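PDB 6LDQ: Tll1590 protein from Thermosynechococcus elongatus, which belongs to the GT-B glycosyltransferase clan and is modelled as a Rossmann-like domain, a largely parallel beta sheet packed between helices. Local coordinates for residues A99-Y104 and Q125-Q130; L108-Y113 and Q209-L214. All coordinates share one frame; numbering follows the deposited sequence.

Contact 1: residues A99-Y104 and Q125-Q130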
loop_
_atom_site.group_PDB
_atom_site.type_symbol
_atom_site.label_atom_id
_atom_site.label_comp_id
_atom_site.label_asym_id
_atom_site.label_seq_id
_atom_site.Cartn_x
_atom_site.Cartn_y
_atom_site.Cartn_z
ATOM N N ALA A 99 -0.124 -4.408 15.388
ATOM C CA ALA A 99 0.562 -5.495 16.089
ATOM C C ALA A 99 1.784 -5.987 15.317
ATOM O O ALA A 99 2.780 -6.385 15.933
ATOM C CB ALA A 99 -0.388 -6.667 16.347
ATOM N N TYR A 100 1.725 -5.987 13.979
ATOM C CA TYR A 100 2.897 -6.345 13.174
ATOM C C TYR A 100 3.900 -5.205 13.097
ATOM O O TYR A 100 5.114 -5.434 13.210
ATOM C CB TYR A 100 2.471 -6.769 11.766
ATOM C CG TYR A 100 1.945 -8.178 11.700
ATOM C CD1 TYR A 100 0.599 -8.462 11.972
ATOM C CD2 TYR A 100 2.783 -9.235 11.376
ATOM C CE1 TYR A 100 0.113 -9.759 11.929
ATOM C CE2 TYR A 100 2.303 -10.537 11.333
ATOM C CZ TYR A 100 0.973 -10.794 11.604
ATOM O OH TYR A 100 0.528 -12.094 11.541
ATOM N N HIS A 101 3.421 -3.979 12.872
ATOM C CA HIS A 101 4.302 -2.817 12.838
ATOM C C HIS A 101 4.992 -2.592 14.180
ATOM O O HIS A 101 6.086 -2.013 14.226
ATOM C CB HIS A 101 3.509 -1.564 12.428
ATOM C CG HIS A 101 4.300 -0.298 12.518
ATOM N ND1 HIS A 101 4.214 0.562 13.591
ATOM C CD2 HIS A 101 5.203 0.248 11.671
ATOM C CE1 HIS A 101 5.029 1.586 13.400
ATOM N NE2 HIS A 101 5.645 1.417 12.244
ATOM N N ALA A 102 4.373 -3.030 15.278
ATOM C CA ALA A 102 4.981 -2.839 16.593
ATOM C C ALA A 102 6.263 -3.647 16.751
ATOM O O ALA A 102 7.152 -3.227 17.491
ATOM C CB ALA A 102 4.005 -3.214 17.703
ATOM N N LYS A 103 6.367 -4.787 16.071
ATOM C CA LYS A 103 7.548 -5.653 16.103
ATOM C C LYS A 103 8.482 -5.417 14.920
ATOM O O LYS A 103 9.704 -5.300 15.099
ATOM C CB LYS A 103 7.096 -7.115 16.119
ATOM C CG LYS A 103 8.123 -8.129 16.552
ATOM C CD LYS A 103 7.537 -9.530 16.375
ATOM C CE LYS A 103 8.511 -10.613 16.787
ATOM N NZ LYS A 103 8.141 -11.933 16.211
ATOM N N TYR A 104 7.935 -5.351 13.701
ATOM C CA TYR A 104 8.791 -5.293 12.517
ATOM C C TYR A 104 9.264 -3.890 12.189
ATOM O O TYR A 104 10.279 -3.746 11.494
ATOM C CB TYR A 104 8.072 -5.903 11.313
ATOM C CG TYR A 104 7.896 -7.393 11.493
ATOM C CD1 TYR A 104 8.898 -8.282 11.132
ATOM C CD2 TYR A 104 6.753 -7.899 12.075
ATOM C CE1 TYR A 104 8.747 -9.646 11.330
ATOM C CE2 TYR A 104 6.588 -9.246 12.273
ATOM C CZ TYR A 104 7.587 -10.120 11.903
ATOM O OH TYR A 104 7.391 -11.463 12.107
ATOM N N GLN A 125 0.446 9.542 10.671
ATOM C CA GLN A 125 0.245 10.548 11.709
ATOM C C GLN A 125 0.906 10.162 13.022
ATOM O O GLN A 125 1.143 11.036 13.865
ATOM C CB GLN A 125 -1.242 10.785 11.960
ATOM C CG GLN A 125 -1.993 11.392 10.805
ATOM C CD GLN A 125 -3.474 11.546 11.106
ATOM O OE1 GLN A 125 -3.852 11.990 12.186
ATOM N NE2 GLN A 125 -4.319 11.160 10.155
ATOM N N GLN A 126 1.190 8.875 13.222
ATOM C CA GLN A 126 1.742 8.379 14.475
ATOM C C GLN A 126 3.209 8.001 14.368
ATOM O O GLN A 126 3.947 8.133 15.350
ATOM C CB GLN A 126 0.948 7.154 14.956
ATOM C CG GLN A 126 1.425 6.558 16.280
ATOM C CD GLN A 126 0.483 5.483 16.825
ATOM O OE1 GLN A 126 -0.561 5.186 16.236
ATOM N NE2 GLN A 126 0.856 4.894 17.955
ATOM N N PHE A 127 3.647 7.558 13.196
ATOM C CA PHE A 127 4.986 7.026 13.013
ATOM C C PHE A 127 5.692 7.740 11.870
ATOM O O PHE A 127 5.070 8.429 11.051
ATOM C CB PHE A 127 4.931 5.526 12.739
ATOM C CG PHE A 127 4.209 4.750 13.798
ATOM C CD1 PHE A 127 4.747 4.638 15.073
ATOM C CD2 PHE A 127 3.005 4.126 13.520
ATOM C CE1 PHE A 127 4.093 3.922 16.056
ATOM C CE2 PHE A 127 2.351 3.400 14.484
ATOM C CZ PHE A 127 2.897 3.295 15.765
ATOM N N ASN A 128 7.015 7.569 11.844
ATOM C CA ASN A 128 7.895 8.104 10.807
ATOM C C ASN A 128 8.343 6.953 9.918
ATOM O O ASN A 128 9.194 6.153 10.313
ATOM C CB ASN A 128 9.111 8.811 11.412
ATOM C CG ASN A 128 8.747 10.111 12.104
ATOM O OD1 ASN A 128 7.778 10.777 11.732
ATOM N ND2 ASN A 128 9.513 10.472 13.129
ATOM N N PHE A 129 7.777 6.879 8.719
ATOM C CA PHE A 129 8.171 5.897 7.726
ATOM C C PHE A 129 8.060 6.526 6.345
ATOM O O PHE A 129 7.419 7.567 6.164
ATOM C CB PHE A 129 7.319 4.616 7.820
ATOM C CG PHE A 129 5.829 4.846 7.698
ATOM C CD1 PHE A 129 5.065 5.130 8.813
ATOM C CD2 PHE A 129 5.196 4.753 6.467
ATOM C CE1 PHE A 129 3.675 5.348 8.709
ATOM C CE2 PHE A 129 3.815 4.951 6.354
ATOM C CZ PHE A 129 3.053 5.248 7.487
ATOM N N GLN A 130 8.714 5.897 5.369
ATOM C CA GLN A 130 8.555 6.296 3.977
ATOM C C GLN A 130 7.251 5.707 3.467
ATOM O O GLN A 130 7.085 4.486 3.463
ATOM C CB GLN A 130 9.733 5.813 3.132
ATOM C CG GLN A 130 11.097 6.155 3.709
ATOM C CD GLN A 130 11.241 7.629 4.019
ATOM O OE1 GLN A 130 10.914 8.479 3.193
ATOM N NE2 GLN A 130 11.720 7.940 5.222
#
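His-101, near the end of helix 90-104, points its imidazole into the phenyl face of Phe-127, in the turn that follows helix 113-126, and so ties helix 90-104 to the chain leaving helix 113-126 in a Rossmann-like alpha/beta domain. The side chains approach from opposite directions and bridge a CA-to-CA separation of 9.9 Å. The leading atom is His-101 CE1, which stands 3.1 Å above the phenyl plane, over the ring centre; its distances to Phe-127 CG and CD2 are both 3.3 Å. With the planes 50° apart, the geometry is that of an edge-to-face pair well tilted from the perpendicular. An imidazole C-H directed at a pi cloud is consistent with a weak electrostatic attraction added to the van der Waals contact.

Two torsions bring the rings together: CG of His-101 lies anti to the backbone N (chi1 173°), whereas that of Phe-127 lies anti to the carbonyl carbon (chi1 -56°). The phenyl ring is also backed on its opposite face by CG of Gln-126, so it is clasped between a histidine from one helix and a methylene of its own chain neighbour.

The tight zone is small, with 111 Å² buried over both sides, and is carried by these two rings. His-101 is buried and Phe-127 partly exposed. Around them the contact loosens quickly: Ala-102 and Gln-126 are exposed, and the side chain of Phe-129, although buried and with Phe-127 CB at its ring edge, comes no closer than 5.1 Å to segment 99-104. Within the ring pair itself the imidazole sits unevenly, since His-101 ND1 is 3.5 Å from Phe-127 CE2 but His-101 NE2 is 3.9 Å from Phe-127 CG.

Contact 2: residues L108-Y113 and Q209-L214; sequences LIHTNY and QLYRQL
The hydroxyl of Tyr-211 meets the imidazole of His-110 in a 2.8 Å hydrogen bond between OH and ND1, with an angle of 160°; either group could be the donor. The oxygen lies in the plane of the imidazole, at its edge, and ND1 in turn lies close to the plane of the phenol. Because the two ring planes are perpendicular, the rings meet through this bond and do not stack. The other imidazole nitrogen, NE2, is hydrogen-bonded to Thr-134 OG1 on the adjacent strand 130-134. Polar partners at both nitrogens fix the rotation of the buried ring and satisfy its polar atoms.

Leu-108, two residues earlier on the same side of strand 108-112, lies across the phenol. Its CD2 is 3.9 Å from the centroid of the Tyr-211 ring and 9° off the normal, a well-centred CH-pi contact. The second methyl grips the root of the ring: Leu-108 CD1 is 3.5 Å from Tyr-211 CG and 3.7 Å from Tyr-211 CB. With CG anti to the main-chain nitrogen, chi1 -177°, the leucine branch is swung toward the ring. Tyr-211 is thus held by a polar bond at the tip of its side chain and by apolar packing over one face, with all three residues buried.

Further apolar packing comes from Ile-8 and Leu-132 on the flanking strands and from Leu-40 of helix 32-42, while Trp-45 makes an edge-to-face pair with the phenol. Ile-109, between the two contacting strand residues, points away from helix 200-216. Such alternation, which lets a central parallel strand pack helices against both of its faces, is characteristic of the three-layer alpha/beta/alpha Rossmann-like fold.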
loop_
_atom_site.group_PDB
_atom_site.type_symbol
_atom_site.label_atom_id
_atom_site.label_comp_id
_atom_site.label_asym_id
_atom_site.label_seq_id
_atom_site.Cartn_x
_atom_site.Cartn_y
_atom_site.Cartn_z
ATOM N N LEU A 108 9.348 1.392 5.435
ATOM C CA LEU A 108 8.605 1.789 4.252
ATOM C C LEU A 108 7.302 1.014 4.267
ATOM O O LEU A 108 7.274 -0.185 4.576
ATOM C CB LEU A 108 9.382 1.510 2.959
ATOM C CG LEU A 108 8.819 1.907 1.591
ATOM C CD1 LEU A 108 9.994 2.302 0.670
ATOM C CD2 LEU A 108 8.044 0.750 0.975
ATOM N N ILE A 109 6.221 1.715 3.977
ATOM C CA ILE A 109 4.911 1.103 3.855
ATOM C C ILE A 109 4.312 1.600 2.553
ATOM O O ILE A 109 4.253 2.811 2.329
ATOM C CB ILE A 109 3.998 1.456 5.043
ATOM C CG1 ILE A 109 4.636 1.025 6.374
ATOM C CG2 ILE A 109 2.653 0.794 4.858
ATOM C CD1 ILE A 109 3.646 1.066 7.559
ATOM N N HIS A 110 3.875 0.674 1.700
ATOM C CA HIS A 110 3.351 0.998 0.372
ATOM C C HIS A 110 1.895 0.555 0.323
ATOM O O HIS A 110 1.608 -0.644 0.326
ATOM C CB HIS A 110 4.191 0.335 -0.727
ATOM C CG HIS A 110 3.749 0.665 -2.124
ATOM N ND1 HIS A 110 4.413 0.198 -3.241
ATOM C CD2 HIS A 110 2.704 1.398 -2.586
ATOM C CE1 HIS A 110 3.802 0.637 -4.330
ATOM N NE2 HIS A 110 2.764 1.371 -3.960
ATOM N N THR A 111 0.985 1.528 0.272
ATOM C CA THR A 111 -0.454 1.318 0.351
ATOM C C THR A 111 -1.070 1.291 -1.044
ATOM O O THR A 111 -0.566 1.929 -1.971
ATOM C CB THR A 111 -1.087 2.428 1.194
ATOM O OG1 THR A 111 -0.647 3.707 0.731
ATOM C CG2 THR A 111 -0.635 2.278 2.622
ATOM N N ASN A 112 -2.143 0.513 -1.197
ATOM C CA ASN A 112 -2.765 0.278 -2.495
ATOM C C ASN A 112 -4.242 0.650 -2.454
ATOM O O ASN A 112 -4.993 0.096 -1.650
ATOM C CB ASN A 112 -2.665 -1.174 -2.924
ATOM C CG ASN A 112 -3.057 -1.366 -4.376
ATOM O OD1 ASN A 112 -2.429 -0.808 -5.282
ATOM N ND2 ASN A 112 -4.088 -2.161 -4.608
ATOM N N TYR A 113 -4.659 1.523 -3.379
ATOM C CA TYR A 113 -6.020 2.064 -3.428
ATOM C C TYR A 113 -6.335 2.961 -2.231
ATOM O O TYR A 113 -5.793 2.785 -1.138
ATOM C CB TYR A 113 -7.057 0.938 -3.537
ATOM C CG TYR A 113 -8.438 1.417 -3.956
ATOM C CD1 TYR A 113 -8.611 2.196 -5.094
ATOM C CD2 TYR A 113 -9.565 1.068 -3.218
ATOM C CE1 TYR A 113 -9.871 2.625 -5.484
ATOM C CE2 TYR A 113 -10.820 1.493 -3.589
ATOM C CZ TYR A 113 -10.970 2.269 -4.726
ATOM O OH TYR A 113 -12.226 2.683 -5.098
ATOM N N GLN A 209 13.571 1.114 -7.256
ATOM C CA GLN A 209 14.370 2.322 -7.436
ATOM C C GLN A 209 13.751 3.503 -6.701
ATOM O O GLN A 209 14.463 4.311 -6.092
ATOM C CB GLN A 209 14.518 2.629 -8.930
ATOM C CG GLN A 209 14.677 4.115 -9.250
ATOM C CD GLN A 209 16.061 4.615 -8.894
ATOM O OE1 GLN A 209 17.012 3.834 -8.853
ATOM N NE2 GLN A 209 16.183 5.908 -8.618
ATOM N N LEU A 210 12.425 3.624 -6.741
ATOM C CA LEU A 210 11.777 4.691 -5.990
ATOM C C LEU A 210 12.040 4.533 -4.499
ATOM O O LEU A 210 12.461 5.484 -3.824
ATOM C CB LEU A 210 10.275 4.704 -6.287
ATOM C CG LEU A 210 9.862 5.815 -7.262
ATOM C CD1 LEU A 210 9.836 7.120 -6.503
ATOM C CD2 LEU A 210 10.813 5.920 -8.480
ATOM N N TYR A 211 11.836 3.317 -3.979
ATOM C CA TYR A 211 12.125 3.042 -2.574
ATOM C C TYR A 211 13.511 3.560 -2.199
ATOM O O TYR A 211 13.672 4.333 -1.248
ATOM C CB TYR A 211 12.032 1.534 -2.305
ATOM C CG TYR A 211 10.655 0.898 -2.481
ATOM C CD1 TYR A 211 9.528 1.665 -2.802
ATOM C CD2 TYR A 211 10.489 -0.474 -2.326
ATOM C CE1 TYR A 211 8.287 1.075 -2.969
ATOM C CE2 TYR A 211 9.267 -1.078 -2.487
ATOM C CZ TYR A 211 8.156 -0.296 -2.803
ATOM O OH TYR A 211 6.938 -0.914 -2.962
ATOM N N ARG A 212 14.524 3.175 -2.975
ATOM C CA ARG A 212 15.882 3.579 -2.645
ATOM C C ARG A 212 16.051 5.090 -2.730
ATOM O O ARG A 212 16.694 5.698 -1.869
ATOM C CB ARG A 212 16.860 2.844 -3.559
ATOM C CG ARG A 212 16.770 1.328 -3.406
ATOM C CD ARG A 212 17.980 0.624 -4.010
ATOM N NE ARG A 212 17.713 0.255 -5.394
ATOM C CZ ARG A 212 17.997 1.030 -6.433
ATOM N NH1 ARG A 212 17.716 0.627 -7.666
ATOM N NH2 ARG A 212 18.558 2.216 -6.235
ATOM N N GLN A 213 15.462 5.716 -3.747
ATOM C CA GLN A 213 15.454 7.175 -3.831
ATOM C C GLN A 213 14.900 7.804 -2.555
ATOM O O GLN A 213 15.510 8.713 -1.979
ATOM C CB GLN A 213 14.612 7.617 -5.029
ATOM C CG GLN A 213 15.379 8.147 -6.207
ATOM C CD GLN A 213 14.458 8.413 -7.379
ATOM O OE1 GLN A 213 14.653 7.881 -8.473
ATOM N NE2 GLN A 213 13.427 9.213 -7.144
ATOM N N LEU A 214 13.725 7.344 -2.121
ATOM C CA LEU A 214 13.136 7.818 -0.869
ATOM C C LEU A 214 14.097 7.654 0.304
ATOM O O LEU A 214 14.281 8.578 1.105
ATOM C CB LEU A 214 11.841 7.058 -0.586
ATOM C CG LEU A 214 10.564 7.480 -1.304
ATOM C CD1 LEU A 214 9.371 7.023 -0.486
ATOM C CD2 LEU A 214 10.538 8.991 -1.491
#

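How the contacts relate
The centres of contacts 1 and 2 lie 14 Å apart, and their segments alternate along the chain: 99-104, 108-113, 125-130, 209-214. Helix 90-104, strand 108-112, helix 113-126 and strand 130-134 follow one another, and the two strands are parallel neighbours in the sheet, so strand 108-112, helix 113-126 and strand 130-134 form a beta-alpha-beta crossover unit. The contacts touch directly where Gln-130 O probably accepts a hydrogen bond from Ile-109 N at 2.9 Å. On one sheet face Phe-129 CE2 packs 3.7 Å from Ile-109 CB; on the other Gln-130 CB reaches Leu-214 CD1. Strand 108-112 therefore links the layer holding contact 1 to helix 200-216 near the chain's end.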